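Local coordinates for protein ribose-phosphate pyrophosphokinase (Sulfolobus solfataricus, PDB 4TWB) that transfers the pyrophosphoryl group of ATP to the 1-hydroxyl of ribose 5-phosphate, making the nucleotide precursor PRPP in a magnesium-dependent reaction, at residues A[2-7]-A[50-55]; A[10-15]-A[282-287]; A[118-123]-A[136-141]. All coordinates share one frame; numbering follows the deposited sequence.

Contact 1: residues A[2-7]-A[50-55]; sequences IIIGGS and VLLVQT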
ATOM      1  N   ILE A   2      -5.718 -26.388  -3.213  1.00 61.69           N
ATOM      2  CA  ILE A   2      -5.398 -25.984  -1.843  1.00 58.89           C
ATOM      3  C   ILE A   2      -5.762 -24.529  -1.575  1.00 52.65           C
ATOM      4  O   ILE A   2      -5.910 -23.722  -2.497  1.00 52.02           O
ATOM      5  CB  ILE A   2      -3.918 -26.208  -1.478  1.00 59.73           C
ATOM      6  CG1 ILE A   2      -3.023 -25.256  -2.260  1.00 56.52           C
ATOM      7  CG2 ILE A   2      -3.507 -27.643  -1.737  1.00 75.02           C
ATOM      8  CD1 ILE A   2      -1.587 -25.360  -1.846  1.00 62.54           C
ATOM      9  N   ILE A   3      -5.908 -24.213  -0.296  1.00 47.07           N
ATOM     10  CA  ILE A   3      -6.268 -22.878   0.130  1.00 49.45           C
ATOM     11  C   ILE A   3      -5.041 -22.240   0.740  1.00 56.00           C
ATOM     12  O   ILE A   3      -4.426 -22.807   1.647  1.00 53.59           O
ATOM     13  CB  ILE A   3      -7.362 -22.912   1.220  1.00 37.18           C
ATOM     14  CG1 ILE A   3      -8.680 -23.418   0.641  1.00 39.70           C
ATOM     15  CG2 ILE A   3      -7.540 -21.538   1.832  1.00 36.62           C
ATOM     16  CD1 ILE A   3      -9.690 -23.757   1.702  1.00 45.02           C
ATOM     17  N   ILE A   4      -4.679 -21.063   0.245  1.00 56.36           N
ATOM     18  CA  ILE A   4      -3.608 -20.306   0.865  1.00 50.02           C
ATOM     19  C   ILE A   4      -4.196 -19.109   1.555  1.00 34.72           C
ATOM     20  O   ILE A   4      -4.826 -18.281   0.915  1.00 41.02           O
ATOM     21  CB  ILE A   4      -2.555 -19.827  -0.153  1.00 50.00           C
ATOM     22  CG1 ILE A   4      -1.887 -21.026  -0.833  1.00 49.44           C
ATOM     23  CG2 ILE A   4      -1.508 -18.988   0.553  1.00 39.21           C
ATOM     24  CD1 ILE A   4      -1.008 -20.653  -1.984  1.00 42.79           C
ATOM     25  N   GLY A   5      -3.981 -19.023   2.863  1.00 40.00           N
ATOM     26  CA  GLY A   5      -4.422 -17.879   3.635  1.00 38.07           C
ATOM     27  C   GLY A   5      -3.408 -16.753   3.665  1.00 47.09           C
ATOM     28  O   GLY A   5      -2.288 -16.918   4.154  1.00 54.77           O
ATOM     29  N   GLY A   6      -3.800 -15.596   3.146  1.00 37.49           N
ATOM     30  CA  GLY A   6      -2.923 -14.441   3.145  1.00 40.09           C
ATOM     31  C   GLY A   6      -2.706 -13.854   4.523  1.00 45.39           C
ATOM     32  O   GLY A   6      -2.971 -14.496   5.541  1.00 38.82           O
ATOM     33  N   SER A   7      -2.215 -12.622   4.545  1.00 41.10           N
ATOM     34  CA  SER A   7      -1.958 -11.901   5.783  1.00 34.63           C
ATOM     35  C   SER A   7      -3.223 -11.347   6.417  1.00 37.80           C
ATOM     36  O   SER A   7      -3.204 -10.901   7.571  1.00 47.40           O
ATOM     37  CB  SER A   7      -1.015 -10.735   5.505  1.00 48.44           C
ATOM     38  OG  SER A   7      -1.551  -9.879   4.511  1.00 38.06           O
ATOM     39  N   VAL A  50      -4.925 -23.066  -6.760  1.00 52.10           N
ATOM     40  CA  VAL A  50      -4.893 -22.346  -5.497  1.00 44.21           C
ATOM     41  C   VAL A  50      -6.129 -21.480  -5.247  1.00 42.85           C
ATOM     42  O   VAL A  50      -6.705 -20.879  -6.159  1.00 44.19           O
ATOM     43  CB  VAL A  50      -3.628 -21.492  -5.380  1.00 47.78           C
ATOM     44  CG1 VAL A  50      -3.570 -20.812  -4.020  1.00 46.10           C
ATOM     45  CG2 VAL A  50      -2.412 -22.357  -5.583  1.00 47.60           C
ATOM     46  N   LEU A  51      -6.542 -21.452  -3.989  1.00 42.16           N
ATOM     47  CA  LEU A  51      -7.574 -20.534  -3.547  1.00 44.31           C
ATOM     48  C   LEU A  51      -6.923 -19.611  -2.542  1.00 45.17           C
ATOM     49  O   LEU A  51      -6.710 -19.997  -1.391  1.00 42.03           O
ATOM     50  CB  LEU A  51      -8.732 -21.282  -2.885  1.00 45.62           C
ATOM     51  CG  LEU A  51      -9.569 -22.216  -3.760  1.00 46.79           C
ATOM     52  CD1 LEU A  51     -10.770 -22.735  -2.982  1.00 29.05           C
ATOM     53  CD2 LEU A  51     -10.010 -21.515  -5.039  1.00 47.29           C
ATOM     54  N   LEU A  52      -6.596 -18.401  -2.990  1.00 37.69           N
ATOM     55  CA  LEU A  52      -5.972 -17.410  -2.133  1.00 36.06           C
ATOM     56  C   LEU A  52      -7.061 -16.625  -1.406  1.00 34.29           C
ATOM     57  O   LEU A  52      -7.963 -16.077  -2.038  1.00 40.55           O
ATOM     58  CB  LEU A  52      -5.138 -16.457  -2.984  1.00 35.25           C
ATOM     59  CG  LEU A  52      -3.965 -15.689  -2.360  1.00 34.91           C
ATOM     60  CD1 LEU A  52      -3.943 -14.285  -2.957  1.00 30.05           C
ATOM     61  CD2 LEU A  52      -4.022 -15.634  -0.845  1.00 27.28           C
ATOM     62  N   VAL A  53      -6.988 -16.580  -0.084  1.00 28.14           N
ATOM     63  CA  VAL A  53      -7.847 -15.709   0.693  1.00 29.82           C
ATOM     64  C   VAL A  53      -7.075 -14.500   1.224  1.00 35.56           C
ATOM     65  O   VAL A  53      -6.220 -14.641   2.094  1.00 34.98           O
ATOM     66  CB  VAL A  53      -8.462 -16.456   1.870  1.00 36.26           C
ATOM     67  CG1 VAL A  53      -9.283 -15.491   2.730  1.00 32.39           C
ATOM     68  CG2 VAL A  53      -9.327 -17.603   1.364  1.00 29.08           C
ATOM     69  N   GLN A  54      -7.378 -13.324   0.674  1.00 27.64           N
ATOM     70  CA  GLN A  54      -6.794 -12.054   1.108  1.00 35.14           C
ATOM     71  C   GLN A  54      -7.864 -10.987   1.076  1.00 33.57           C
ATOM     72  O   GLN A  54      -8.305 -10.594   0.004  1.00 31.74           O
ATOM     73  CB  GLN A  54      -5.673 -11.594   0.166  1.00 29.88           C
ATOM     74  CG  GLN A  54      -4.279 -11.711   0.728  1.00 42.73           C
ATOM     75  CD  GLN A  54      -4.044 -10.829   1.935  1.00 37.68           C
ATOM     76  OE1 GLN A  54      -4.067 -11.297   3.066  1.00 47.82           O
ATOM     77  NE2 GLN A  54      -3.813  -9.554   1.701  1.00 33.12           N
ATOM     78  N   THR A  55      -8.285 -10.502   2.233  1.00 34.39           N
ATOM     79  CA  THR A  55      -9.199  -9.375   2.233  1.00 39.85           C
ATOM     80  C   THR A  55      -8.356  -8.122   2.241  1.00 36.34           C
ATOM     81  O   THR A  55      -7.188  -8.174   2.593  1.00 37.93           O
ATOM     82  CB  THR A  55     -10.148  -9.386   3.436  1.00 33.81           C
ATOM     83  OG1 THR A  55     -11.251  -8.514   3.171  1.00 40.42           O
ATOM     84  CG2 THR A  55      -9.443  -8.922   4.680  1.00 29.65           C
TER

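Contact 2: residues A[10-15]-A[282-287]; sequences NGIDES and DVSQSI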
ATOM      1  N   ASN A  10     -10.171 -13.389   7.680  1.00 39.99           N
ATOM      2  CA  ASN A  10     -10.790 -13.157   8.985  1.00 44.29           C
ATOM      3  C   ASN A  10     -11.384 -14.442   9.522  1.00 53.03           C
ATOM      4  O   ASN A  10     -12.497 -14.477  10.035  1.00 58.49           O
ATOM      5  CB  ASN A  10     -11.811 -12.026   8.925  1.00 57.51           C
ATOM      6  CG  ASN A  10     -11.161 -10.674   8.706  1.00 54.80           C
ATOM      7  OD1 ASN A  10     -10.563 -10.102   9.622  1.00 41.02           O
ATOM      8  ND2 ASN A  10     -11.282 -10.152   7.487  1.00 46.53           N
ATOM      9  N   GLY A  11     -10.604 -15.506   9.390  1.00 57.65           N
ATOM     10  CA  GLY A  11     -11.054 -16.838   9.725  1.00 41.91           C
ATOM     11  C   GLY A  11     -11.592 -17.506   8.481  1.00 43.32           C
ATOM     12  O   GLY A  11     -11.843 -18.709   8.470  1.00 54.12           O
ATOM     13  N   ILE A  12     -11.765 -16.721   7.425  1.00 34.93           N
ATOM     14  CA  ILE A  12     -12.410 -17.227   6.222  1.00 41.07           C
ATOM     15  C   ILE A  12     -11.629 -18.360   5.561  1.00 47.78           C
ATOM     16  O   ILE A  12     -12.226 -19.312   5.051  1.00 48.77           O
ATOM     17  CB  ILE A  12     -12.675 -16.112   5.195  1.00 35.46           C
ATOM     18  CG1 ILE A  12     -13.759 -15.172   5.702  1.00 25.08           C
ATOM     19  CG2 ILE A  12     -13.105 -16.704   3.870  1.00 22.10           C
ATOM     20  CD1 ILE A  12     -14.061 -14.044   4.750  1.00 28.94           C
ATOM     21  N   ASP A  13     -10.301 -18.257   5.571  1.00 41.42           N
ATOM     22  CA  ASP A  13      -9.456 -19.312   5.014  1.00 46.68           C
ATOM     23  C   ASP A  13      -9.642 -20.631   5.782  1.00 48.87           C
ATOM     24  O   ASP A  13      -9.757 -21.698   5.184  1.00 42.94           O
ATOM     25  CB  ASP A  13      -7.980 -18.884   5.003  1.00 38.60           C
ATOM     26  CG  ASP A  13      -7.445 -18.555   6.398  1.00 54.81           C
ATOM     27  OD1 ASP A  13      -8.222 -18.067   7.261  1.00 59.08           O
ATOM     28  OD2 ASP A  13      -6.238 -18.779   6.630  1.00 43.58           O
ATOM     29  N   GLU A  14      -9.691 -20.545   7.108  1.00 41.92           N
ATOM     30  CA  GLU A  14      -9.842 -21.726   7.943  1.00 45.11           C
ATOM     31  C   GLU A  14     -11.203 -22.381   7.814  1.00 55.86           C
ATOM     32  O   GLU A  14     -11.304 -23.600   7.694  1.00 54.02           O
ATOM     33  CB  GLU A  14      -9.583 -21.385   9.399  1.00 47.55           C
ATOM     34  CG  GLU A  14      -8.121 -21.235   9.688  1.00 82.43           C
ATOM     35  CD  GLU A  14      -7.700 -22.062  10.876  1.00111.66           C
ATOM     36  OE1 GLU A  14      -8.590 -22.399  11.693  1.00108.46           O
ATOM     37  OE2 GLU A  14      -6.484 -22.357  11.003  1.00108.15           O
ATOM     38  N   SER A  15     -12.259 -21.580   7.847  1.00 46.46           N
ATOM     39  CA  SER A  15     -13.585 -22.170   7.745  1.00 57.86           C
ATOM     40  C   SER A  15     -13.888 -22.642   6.311  1.00 48.57           C
ATOM     41  O   SER A  15     -14.614 -23.613   6.120  1.00 52.60           O
ATOM     42  CB  SER A  15     -14.687 -21.273   8.353  1.00 46.18           C
ATOM     43  OG  SER A  15     -15.066 -20.224   7.489  1.00 56.00           O
ATOM     44  N   ASP A 282     -20.433 -14.986   9.596  1.00 40.10           N
ATOM     45  CA  ASP A 282     -19.323 -15.585   8.852  1.00 37.34           C
ATOM     46  C   ASP A 282     -19.850 -15.998   7.476  1.00 38.74           C
ATOM     47  O   ASP A 282     -20.631 -16.936   7.353  1.00 39.95           O
ATOM     48  CB  ASP A 282     -18.745 -16.782   9.627  1.00 28.32           C
ATOM     49  CG  ASP A 282     -17.804 -17.635   8.798  1.00 50.53           C
ATOM     50  OD1 ASP A 282     -17.473 -17.242   7.655  1.00 38.52           O
ATOM     51  OD2 ASP A 282     -17.401 -18.711   9.307  1.00 51.02           O
ATOM     52  N   VAL A 283     -19.426 -15.278   6.449  1.00 32.13           N
ATOM     53  CA  VAL A 283     -19.967 -15.452   5.112  1.00 34.26           C
ATOM     54  C   VAL A 283     -19.214 -16.492   4.290  1.00 44.06           C
ATOM     55  O   VAL A 283     -19.399 -16.564   3.068  1.00 40.88           O
ATOM     56  CB  VAL A 283     -19.940 -14.126   4.322  1.00 40.77           C
ATOM     57  CG1 VAL A 283     -20.958 -13.152   4.895  1.00 31.43           C
ATOM     58  CG2 VAL A 283     -18.523 -13.525   4.321  1.00 29.99           C
ATOM     59  N   SER A 284     -18.370 -17.289   4.947  1.00 38.29           N
ATOM     60  CA  SER A 284     -17.642 -18.351   4.250  1.00 35.99           C
ATOM     61  C   SER A 284     -18.603 -19.298   3.522  1.00 38.97           C
ATOM     62  O   SER A 284     -18.362 -19.700   2.386  1.00 35.69           O
ATOM     63  CB  SER A 284     -16.789 -19.142   5.233  1.00 32.93           C
ATOM     64  OG  SER A 284     -16.006 -18.274   6.011  1.00 43.78           O
ATOM     65  N   GLN A 285     -19.694 -19.655   4.191  1.00 47.02           N
ATOM     66  CA  GLN A 285     -20.699 -20.526   3.592  1.00 45.41           C
ATOM     67  C   GLN A 285     -21.234 -19.975   2.254  1.00 41.70           C
ATOM     68  O   GLN A 285     -21.400 -20.721   1.285  1.00 44.29           O
ATOM     69  CB  GLN A 285     -21.839 -20.782   4.587  1.00 49.39           C
ATOM     70  CG  GLN A 285     -22.718 -21.971   4.226  1.00 90.62           C
ATOM     71  CD  GLN A 285     -21.919 -23.251   3.974  1.00102.32           C
ATOM     72  OE1 GLN A 285     -21.397 -23.871   4.911  1.00 78.04           O
ATOM     73  NE2 GLN A 285     -21.842 -23.663   2.701  1.00 67.11           N
ATOM     74  N   SER A 286     -21.491 -18.670   2.201  1.00 37.76           N
ATOM     75  CA  SER A 286     -21.934 -18.022   0.969  1.00 27.84           C
ATOM     76  C   SER A 286     -20.837 -17.988  -0.096  1.00 41.47           C
ATOM     77  O   SER A 286     -21.114 -18.117  -1.295  1.00 38.52           O
ATOM     78  CB  SER A 286     -22.431 -16.603   1.248  1.00 29.09           C
ATOM     79  OG  SER A 286     -23.653 -16.607   1.977  1.00 49.91           O
ATOM     80  N   ILE A 287     -19.589 -17.804   0.336  1.00 41.32           N
ATOM     81  CA  ILE A 287     -18.463 -17.792  -0.597  1.00 38.26           C
ATOM     82  C   ILE A 287     -18.274 -19.185  -1.201  1.00 38.82           C
ATOM     83  O   ILE A 287     -18.026 -19.311  -2.398  1.00 33.34           O
ATOM     84  CB  ILE A 287     -17.154 -17.304   0.073  1.00 38.66           C
ATOM     85  CG1 ILE A 287     -17.196 -15.796   0.309  1.00 38.57           C
ATOM     86  CG2 ILE A 287     -15.960 -17.606  -0.793  1.00 33.51           C
ATOM     87  CD1 ILE A 287     -16.235 -15.333   1.406  1.00 29.45           C
TER

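Contact 3: residues A[118-123]-A[136-141]; sequences VNTLVV and KGELKI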
ATOM      1  N   VAL A 118      -3.581 -13.379 -11.194  1.00 50.68           N
ATOM      2  CA  VAL A 118      -4.884 -13.845 -10.717  1.00 37.63           C
ATOM      3  C   VAL A 118      -5.774 -14.246 -11.899  1.00 41.20           C
ATOM      4  O   VAL A 118      -6.026 -13.456 -12.817  1.00 36.22           O
ATOM      5  CB  VAL A 118      -5.599 -12.782  -9.856  1.00 40.07           C
ATOM      6  CG1 VAL A 118      -6.948 -13.285  -9.436  1.00 32.67           C
ATOM      7  CG2 VAL A 118      -4.775 -12.439  -8.635  1.00 33.72           C
ATOM      8  N   ASN A 119      -6.245 -15.487 -11.871  1.00 37.43           N
ATOM      9  CA  ASN A 119      -7.070 -16.010 -12.952  1.00 39.33           C
ATOM     10  C   ASN A 119      -8.542 -15.738 -12.692  1.00 45.59           C
ATOM     11  O   ASN A 119      -9.280 -15.271 -13.565  1.00 38.63           O
ATOM     12  CB  ASN A 119      -6.863 -17.519 -13.093  1.00 45.83           C
ATOM     13  CG  ASN A 119      -5.459 -17.877 -13.530  1.00 55.61           C
ATOM     14  OD1 ASN A 119      -4.729 -18.584 -12.826  1.00 40.34           O
ATOM     15  ND2 ASN A 119      -5.070 -17.383 -14.694  1.00 40.81           N
ATOM     16  N   THR A 120      -8.959 -16.035 -11.468  1.00 45.06           N
ATOM     17  CA  THR A 120     -10.343 -15.882 -11.073  1.00 38.95           C
ATOM     18  C   THR A 120     -10.404 -15.025  -9.833  1.00 41.18           C
ATOM     19  O   THR A 120      -9.695 -15.285  -8.859  1.00 35.41           O
ATOM     20  CB  THR A 120     -10.996 -17.255 -10.798  1.00 43.85           C
ATOM     21  OG1 THR A 120     -11.420 -17.840 -12.036  1.00 50.31           O
ATOM     22  CG2 THR A 120     -12.201 -17.103  -9.897  1.00 40.76           C
ATOM     23  N   LEU A 121     -11.261 -14.006  -9.881  1.00 36.46           N
ATOM     24  CA  LEU A 121     -11.475 -13.090  -8.757  1.00 32.40           C
ATOM     25  C   LEU A 121     -12.845 -13.283  -8.098  1.00 39.02           C
ATOM     26  O   LEU A 121     -13.881 -13.237  -8.772  1.00 41.80           O
ATOM     27  CB  LEU A 121     -11.308 -11.652  -9.242  1.00 31.66           C
ATOM     28  CG  LEU A 121     -11.701 -10.501  -8.323  1.00 30.07           C
ATOM     29  CD1 LEU A 121     -10.940 -10.571  -7.029  1.00 31.89           C
ATOM     30  CD2 LEU A 121     -11.425  -9.178  -9.020  1.00 31.09           C
ATOM     31  N   VAL A 122     -12.845 -13.506  -6.784  1.00 34.05           N
ATOM     32  CA  VAL A 122     -14.076 -13.702  -6.018  1.00 31.37           C
ATOM     33  C   VAL A 122     -14.263 -12.571  -5.017  1.00 37.60           C
ATOM     34  O   VAL A 122     -13.420 -12.372  -4.143  1.00 41.64           O
ATOM     35  CB  VAL A 122     -14.049 -15.019  -5.230  1.00 25.26           C
ATOM     36  CG1 VAL A 122     -15.338 -15.182  -4.482  1.00 30.12           C
ATOM     37  CG2 VAL A 122     -13.828 -16.182  -6.155  1.00 30.99           C
ATOM     38  N   VAL A 123     -15.368 -11.838  -5.128  1.00 32.25           N
ATOM     39  CA  VAL A 123     -15.608 -10.680  -4.263  1.00 30.06           C
ATOM     40  C   VAL A 123     -16.988 -10.737  -3.616  1.00 37.13           C
ATOM     41  O   VAL A 123     -17.959 -11.170  -4.238  1.00 41.34           O
ATOM     42  CB  VAL A 123     -15.519  -9.367  -5.053  1.00 25.83           C
ATOM     43  CG1 VAL A 123     -15.624  -8.194  -4.126  1.00 35.34           C
ATOM     44  CG2 VAL A 123     -14.208  -9.304  -5.818  1.00 36.97           C
ATOM     45  N   LYS A 136      -9.824  -8.795 -16.169  1.00 61.58           N
ATOM     46  CA  LYS A 136      -9.817  -9.546 -17.418  1.00 68.56           C
ATOM     47  C   LYS A 136     -10.155 -11.033 -17.263  1.00 62.70           C
ATOM     48  O   LYS A 136     -10.765 -11.629 -18.153  1.00 71.28           O
ATOM     49  CB  LYS A 136      -8.497  -9.335 -18.168  1.00 71.31           C
ATOM     50  CG  LYS A 136      -8.380  -7.936 -18.771  1.00 83.97           C
ATOM     51  CD  LYS A 136      -9.662  -7.566 -19.535  1.00 99.62           C
ATOM     52  CE  LYS A 136      -9.757  -6.066 -19.831  1.00109.02           C
ATOM     53  NZ  LYS A 136     -11.121  -5.658 -20.304  1.00 79.55           N
ATOM     54  N   GLY A 137      -9.781 -11.624 -16.133  1.00 53.46           N
ATOM     55  CA  GLY A 137     -10.120 -13.010 -15.858  1.00 54.49           C
ATOM     56  C   GLY A 137     -11.591 -13.288 -15.589  1.00 53.15           C
ATOM     57  O   GLY A 137     -12.476 -12.526 -15.999  1.00 40.40           O
ATOM     58  N   GLU A 138     -11.842 -14.397 -14.894  1.00 53.31           N
ATOM     59  CA  GLU A 138     -13.195 -14.831 -14.551  1.00 44.48           C
ATOM     60  C   GLU A 138     -13.664 -14.200 -13.238  1.00 52.66           C
ATOM     61  O   GLU A 138     -12.918 -14.158 -12.250  1.00 43.42           O
ATOM     62  CB  GLU A 138     -13.269 -16.364 -14.452  1.00 49.09           C
ATOM     63  CG  GLU A 138     -12.806 -17.122 -15.714  1.00 97.96           C
ATOM     64  CD  GLU A 138     -11.311 -17.491 -15.701  1.00126.10           C
ATOM     65  OE1 GLU A 138     -10.897 -18.329 -14.857  1.00 96.42           O
ATOM     66  OE2 GLU A 138     -10.554 -16.954 -16.549  1.00103.31           O
ATOM     67  N   LEU A 139     -14.905 -13.717 -13.238  1.00 46.32           N
ATOM     68  CA  LEU A 139     -15.522 -13.099 -12.069  1.00 45.14           C
ATOM     69  C   LEU A 139     -16.523 -13.996 -11.356  1.00 43.64           C
ATOM     70  O   LEU A 139     -17.383 -14.606 -11.985  1.00 51.85           O
ATOM     71  CB  LEU A 139     -16.272 -11.849 -12.487  1.00 36.95           C
ATOM     72  CG  LEU A 139     -15.511 -10.539 -12.446  1.00 58.82           C
ATOM     73  CD1 LEU A 139     -16.434  -9.447 -12.952  1.00 60.18           C
ATOM     74  CD2 LEU A 139     -15.064 -10.264 -11.025  1.00 50.80           C
ATOM     75  N   LYS A 140     -16.423 -14.058 -10.037  1.00 40.11           N
ATOM     76  CA  LYS A 140     -17.473 -14.673  -9.240  1.00 36.12           C
ATOM     77  C   LYS A 140     -17.857 -13.716  -8.124  1.00 36.27           C
ATOM     78  O   LYS A 140     -17.108 -13.541  -7.155  1.00 40.33           O
ATOM     79  CB  LYS A 140     -17.036 -16.033  -8.698  1.00 25.79           C
ATOM     80  CG  LYS A 140     -16.641 -16.960  -9.813  1.00 46.69           C
ATOM     81  CD  LYS A 140     -16.889 -18.419  -9.516  1.00 59.70           C
ATOM     82  CE  LYS A 140     -16.991 -19.201 -10.833  1.00 66.35           C
ATOM     83  NZ  LYS A 140     -16.933 -20.683 -10.643  1.00 92.01           N
ATOM     84  N   ILE A 141     -19.009 -13.068  -8.293  1.00 35.77           N
ATOM     85  CA  ILE A 141     -19.561 -12.180  -7.275  1.00 39.13           C
ATOM     86  C   ILE A 141     -20.376 -12.973  -6.239  1.00 39.06           C
ATOM     87  O   ILE A 141     -21.075 -13.922  -6.580  1.00 34.20           O
ATOM     88  CB  ILE A 141     -20.420 -11.102  -7.941  1.00 31.73           C
ATOM     89  CG1 ILE A 141     -19.612 -10.436  -9.056  1.00 31.19           C
ATOM     90  CG2 ILE A 141     -20.911 -10.102  -6.931  1.00 29.15           C
ATOM     91  CD1 ILE A 141     -20.294  -9.256  -9.709  1.00 35.42           C
TER

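Contact 1: residues A[2-7]-A[50-55]
Four backbone hydrogen bonds join I2, I4 and G6 to L51 and V53, and strands 2-5 and 49-53 run parallel with segment axes 4.6 Å apart at 24°. They are inner neighbours in the mixed sheet of the N-terminal, PRTase-like domain. The bonds alternate in the parallel ladder pattern: L51 N gives to I2 O, I4 N to L51 O, V53 N to I4 O, and G6 N carries the pattern past the strand end to V53 O at 2.8 Å.

I2, I4, V50 and L52 share one face, where helix 60-76 lies over I4 and L52. Here the CG1 arm of I4 sits beside its own backbone N (chi1 -62°), which sends CD1 back along the strand to methyl CG1 of V50. Further on, methyl CD2 of L52 lies by the carbonyl of I4 on the neighbouring strand. I3, L51 and V53 line the other face: CG1 of I3 lies 4.1 Å from CB of L51, and CG2 of I3 is 4.3 Å from CG2 of V53.

Beyond the strands, the side chain of Q54, bent at chi2, brings its amide to the loop at G6 and S7. Its OE1 accepts a hydrogen bond from A8 N, while S7 OG, bonded to E66, stands 3.2 Å from Q54 OE1.

Contact 2: residues A[10-15]-A[282-287]
The backbone N of S284 stands over one face of the D282 carboxylate, 39° out of its plane, while the hydroxyl of S15 comes in beyond OD2, at the oxygen end of the group. S284 N gives to D282 OD1 at 2.9 Å; S15 OG reaches D282 OD2 at 3.3 Å, a weak hydrogen bond. N269 adds a weak hydrogen bond to OD1. The chi1 of D282 (167°) turns CG away from the backbone N and carries the carboxylate toward the start of helix 284-289, within range of S15. The hydroxyls of S15 and S284 also face each other, OG to OG 2.6 Å.

Beside the hydroxyls lies I12: its CG1 is 3.8 Å from S284 OG, and further out the contact is purely aliphatic, I12 crossing I287 at about a right angle with the CD1 methyls 4.2 Å apart. L16, one turn along helix 12-20, fills in against both S284 and I287.

Were D282 an alanine, S284 N would probably lose its side-chain acceptor and S15 OG and N269 their weak carboxylate partner, and the first turn of the helix would be held less firmly.

The D282 OD1 to S284 N bond closes an Asx turn leading into helix 284-289, with V283 at the N-cap; this C-terminal helix follows edge strand 279-281 of the six-stranded sheet and packs on helix 12-20 of the N-terminal domain.

Contact 3: residues A[118-123]-A[136-141]
Strand 138-142 is, within the chain, the outermost strand at one end of the seven-stranded mixed sheet, and it lies parallel to strand 120-124, with segment axes 4.9 Å apart at 16°. The twelve residues between the two segments contain no helix, so this parallel pair is joined by a long loop rather than by a beta-alpha-beta crossover.

The ladder starts with E138 N giving to N119 O, continues with L121 N to E138 O and K140 N to L121 O at 3.0 Å, and closes with V123 N to K140 O, longer at 3.2 Å. Between these bonds the CA hydrogens of T120 and V122 point at the carbonyls of E138 and K140.

T120, V122, E138 and K140 share one face. E138 places CG beside its own backbone N and then bends sharply at chi2 (92°), which folds the carboxylate back toward N119 and T120; OE1 receives a weak hydrogen bond from T120 OG1 at 2.9 Å, the two side chains crossing at about a right angle. K140 behaves differently. Its CB touches V122 CG2 at 4.1 Å, but beyond CG the chain runs extended, and NZ ends in a salt bridge with the C-terminal carboxylate of L291.

On the opposite face, L121 and L139 meet through their CD2 methyls at 4.3 Å, and L110 of helix 105-114 packs on L121. CG2 of I141 reaches V123 O at 4.1 Å, with P126 and P129 from the connecting loop lying against I141.

That loop carries H127, which lines the AMP pocket and is a predicted magnesium ligand. The side chain of V123 is about 9 Å from that of H127. Binding residues in the loop beyond the C-terminal end of a parallel strand are typical of nucleotide-binding alpha/beta sheets such as this PRTase-like one.

From the N terminus the chain lays down strand 2-5 and passes directly into helix 12-20, so the first halves of contacts 1 and 2 follow one another. Contact 1 closes at 50-55, after the chain has built strands 24-31 and 37-40. Contact 2 stays open until 282-287, and the two therefore cross; they also touch, V53 CB lying 4.0 Å from D13 CB. Contact 3 comes after contact 1 and is nested within the long loop of contact 2. Contacts 1 and 3 belong to the same sheet, one inside it and one at its border, with strand 81-86 between them, while contact 2 brings the C-terminal helix back to the N-terminal domain.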